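Local coordinates for PhiH1 repressor-like protein (PDB 3B73) that is of unknown function but, as a winged helix-turn-helix protein resembling a phage repressor, probably binds DNA and regulates transcription, at residues 39-43 with 44-48. Sequence-based numbering, arbitrary orientation.
Sequences IRISK and SSVSR. With SO4 (sulfate ion), chain D.
With Ser45 OG turned back beside its own backbone N (chi1 -68°), that hydroxyl points onto O3 of a sulfate, while Ser42 OG, set between its backbone N and carbonyl carbon (chi1 72°), sits within 3.1 Å of the same O3 but may give its proton to Ser44 OG instead, a compact example of how a helix N-terminus receives negative charge. Ser42 is the N-cap. Its backbone N reaches O3 of the sulfate in a nearly straight hydrogen bond of 2.6 Å (170°), and Ser45 OG bonds to the same O3 at 2.7 Å. Ser42 OG lies 3.0 Å from Ser44 OG, a hydrogen bond in which either may be the donor. The sulfate probably came from the crystallisation liquor; its place here is consistent with a site that could take a DNA phosphate. Behind the cap, Ser42 O accepts Val46 N at 2.8 Å and Lys43 O accepts Ser47 N at 3.0 Å, so the first helical turn closes at once.

On the inner side, Ile41 lays CD1 against Ser45 CB (3.7 Å) and CG1 against Val46 CG2 (3.9 Å), while Ile39 CG2 meets the same Val46 methyl, crossing at about a right angle. Cutting Ile41 back to an alanine removes CG1 and CD1 and is likely to open a gap beside Ser45 CB and strip Ile41's share of the cover from Val46 CG2. Ile39 and Ile41 also pack on helix 13-25, through Ile21 and Trp14, and Val46 rests on Leu33 of helix 30-34, so the N-terminal turn of helix 43-55, probably the recognition helix, packs against that helix.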
ATOM      1  N   ILE B  39       2.057   2.184  11.860  1.00 56.64           N
ATOM      2  CA  ILE B  39       0.716   1.619  11.947  1.00 46.95           C
ATOM      3  C   ILE B  39      -0.209   2.641  12.595  1.00 61.43           C
ATOM      4  O   ILE B  39      -0.008   3.011  13.747  1.00 56.56           O
ATOM      5  CB  ILE B  39       0.710   0.309  12.739  1.00 50.96           C
ATOM      6  CG1 ILE B  39       1.653  -0.722  12.091  1.00 62.87           C
ATOM      7  CG2 ILE B  39      -0.720  -0.241  12.874  1.00 59.87           C
ATOM      8  CD1 ILE B  39       1.428  -0.956  10.595  1.00 52.95           C
ATOM      9  N   ARG B  40      -1.200   3.120  11.848  1.00 59.40           N
ATOM     10  CA  ARG B  40      -2.123   4.137  12.363  1.00 51.06           C
ATOM     11  C   ARG B  40      -3.543   3.580  12.522  1.00 57.48           C
ATOM     12  O   ARG B  40      -4.525   4.311  12.413  1.00 61.55           O
ATOM     13  CB  ARG B  40      -2.141   5.345  11.423  1.00 55.20           C
ATOM     14  CG  ARG B  40      -0.756   5.767  10.906  1.00 56.23           C
ATOM     15  CD  ARG B  40       0.076   6.399  12.007  1.00 65.39           C
ATOM     16  NE  ARG B  40      -0.650   7.512  12.601  1.00 58.42           N
ATOM     17  CZ  ARG B  40      -0.408   8.023  13.805  1.00105.82           C
ATOM     18  NH1 ARG B  40       0.554   7.521  14.569  1.00 60.53           N
ATOM     19  NH2 ARG B  40      -1.136   9.038  14.249  1.00 61.51           N
ATOM     20  N   ILE B  41      -3.653   2.275  12.730  1.00 51.81           N
ATOM     21  CA  ILE B  41      -4.939   1.680  13.069  1.00 52.47           C
ATOM     22  C   ILE B  41      -4.817   1.026  14.441  1.00 55.53           C
ATOM     23  O   ILE B  41      -3.697   0.831  14.942  1.00 55.79           O
ATOM     24  CB  ILE B  41      -5.432   0.659  12.015  1.00 47.55           C
ATOM     25  CG1 ILE B  41      -4.370  -0.408  11.750  1.00 43.58           C
ATOM     26  CG2 ILE B  41      -5.778   1.374  10.701  1.00 57.24           C
ATOM     27  CD1 ILE B  41      -4.859  -1.584  10.911  1.00 52.11           C
ATOM     28  N   SER B  42      -5.963   0.703  15.043  1.00 51.47           N
ATOM     29  CA  SER B  42      -6.030   0.166  16.410  1.00 54.67           C
ATOM     30  C   SER B  42      -5.597  -1.296  16.506  1.00 56.44           C
ATOM     31  O   SER B  42      -5.570  -2.038  15.505  1.00 59.74           O
ATOM     32  CB  SER B  42      -7.455   0.295  16.967  1.00 63.31           C
ATOM     33  OG  SER B  42      -8.338  -0.626  16.327  1.00 61.72           O
ATOM     34  N   LYS B  43      -5.287  -1.708  17.731  1.00 46.58           N
ATOM     35  CA  LYS B  43      -4.851  -3.067  18.002  1.00 53.97           C
ATOM     36  C   LYS B  43      -5.893  -4.071  17.503  1.00 66.10           C
ATOM     37  O   LYS B  43      -5.536  -5.126  16.957  1.00 55.00           O
ATOM     38  CB  LYS B  43      -4.525  -3.257  19.502  1.00 60.68           C
ATOM     39  CG  LYS B  43      -3.892  -4.634  19.861  1.00 84.51           C
ATOM     40  CD  LYS B  43      -3.821  -4.906  21.388  1.00 75.25           C
ATOM     41  CE  LYS B  43      -3.649  -6.404  21.703  1.00 93.21           C
ATOM     42  NZ  LYS B  43      -3.294  -6.688  23.137  1.00105.59           N
ATOM     43  N   SER B  44      -7.175  -3.747  17.660  1.00 58.76           N
ATOM     44  CA  SER B  44      -8.222  -4.653  17.185  1.00 60.96           C
ATOM     45  C   SER B  44      -8.258  -4.679  15.653  1.00 55.45           C
ATOM     46  O   SER B  44      -8.533  -5.720  15.039  1.00 58.12           O
ATOM     47  CB  SER B  44      -9.591  -4.287  17.775  1.00 63.48           C
ATOM     48  OG  SER B  44      -9.916  -2.934  17.512  1.00 75.85           O
ATOM     49  N   SER B  45      -7.978  -3.537  15.029  1.00 61.37           N
ATOM     50  CA  SER B  45      -7.964  -3.477  13.571  1.00 55.76           C
ATOM     51  C   SER B  45      -6.805  -4.299  13.049  1.00 54.81           C
ATOM     52  O   SER B  45      -6.951  -5.053  12.085  1.00 52.42           O
ATOM     53  CB  SER B  45      -7.837  -2.041  13.074  1.00 55.91           C
ATOM     54  OG  SER B  45      -9.009  -1.324  13.376  1.00 67.17           O
ATOM     55  N   VAL B  46      -5.651  -4.142  13.696  1.00 47.06           N
ATOM     56  CA  VAL B  46      -4.487  -4.936  13.343  1.00 52.45           C
ATOM     57  C   VAL B  46      -4.836  -6.407  13.413  1.00 51.74           C
ATOM     58  O   VAL B  46      -4.521  -7.159  12.490  1.00 53.46           O
ATOM     59  CB  VAL B  46      -3.282  -4.641  14.256  1.00 49.81           C
ATOM     60  CG1 VAL B  46      -2.112  -5.606  13.929  1.00 49.97           C
ATOM     61  CG2 VAL B  46      -2.870  -3.186  14.113  1.00 47.49           C
ATOM     62  N   SER B  47      -5.467  -6.830  14.512  1.00 49.55           N
ATOM     63  CA  SER B  47      -5.907  -8.225  14.627  1.00 58.95           C
ATOM     64  C   SER B  47      -6.786  -8.652  13.459  1.00 62.81           C
ATOM     65  O   SER B  47      -6.633  -9.761  12.918  1.00 63.55           O
ATOM     66  CB  SER B  47      -6.649  -8.471  15.942  1.00 55.85           C
ATOM     67  OG  SER B  47      -5.728  -8.527  17.014  1.00 74.31           O
ATOM     68  N   ARG B  48      -7.719  -7.781  13.085  1.00 55.02           N
ATOM     69  CA  ARG B  48      -8.588  -8.043  11.937  1.00 57.95           C
ATOM     70  C   ARG B  48      -7.794  -8.216  10.640  1.00 57.12           C
ATOM     71  O   ARG B  48      -8.016  -9.176   9.904  1.00 59.18           O
ATOM     72  CB  ARG B  48      -9.624  -6.929  11.787  1.00 72.61           C
ATOM     73  CG  ARG B  48     -10.939  -7.256  12.463  1.00 77.38           C
ATOM     74  CD  ARG B  48     -11.923  -6.089  12.418  1.00 95.03           C
ATOM     75  NE  ARG B  48     -11.842  -5.258  13.618  1.00108.56           N
ATOM     76  CZ  ARG B  48     -11.616  -3.949  13.605  1.00125.92           C
ATOM     77  NH1 ARG B  48     -11.462  -3.322  12.446  1.00105.66           N
ATOM     78  NH2 ARG B  48     -11.558  -3.267  14.747  1.00 88.58           N
TER
HETATM   79  S   SO4 D 109      -8.748   2.622  13.631  1.00 93.80           S
HETATM   80  O1  SO4 D 109      -8.789   2.829  12.185  1.00 80.30           O
HETATM   81  O2  SO4 D 109     -10.100   2.765  14.194  1.00 83.21           O
HETATM   82  O3  SO4 D 109      -8.264   1.266  13.895  1.00 75.88           O
HETATM   83  O4  SO4 D 109      -7.837   3.620  14.207  1.00 72.47           O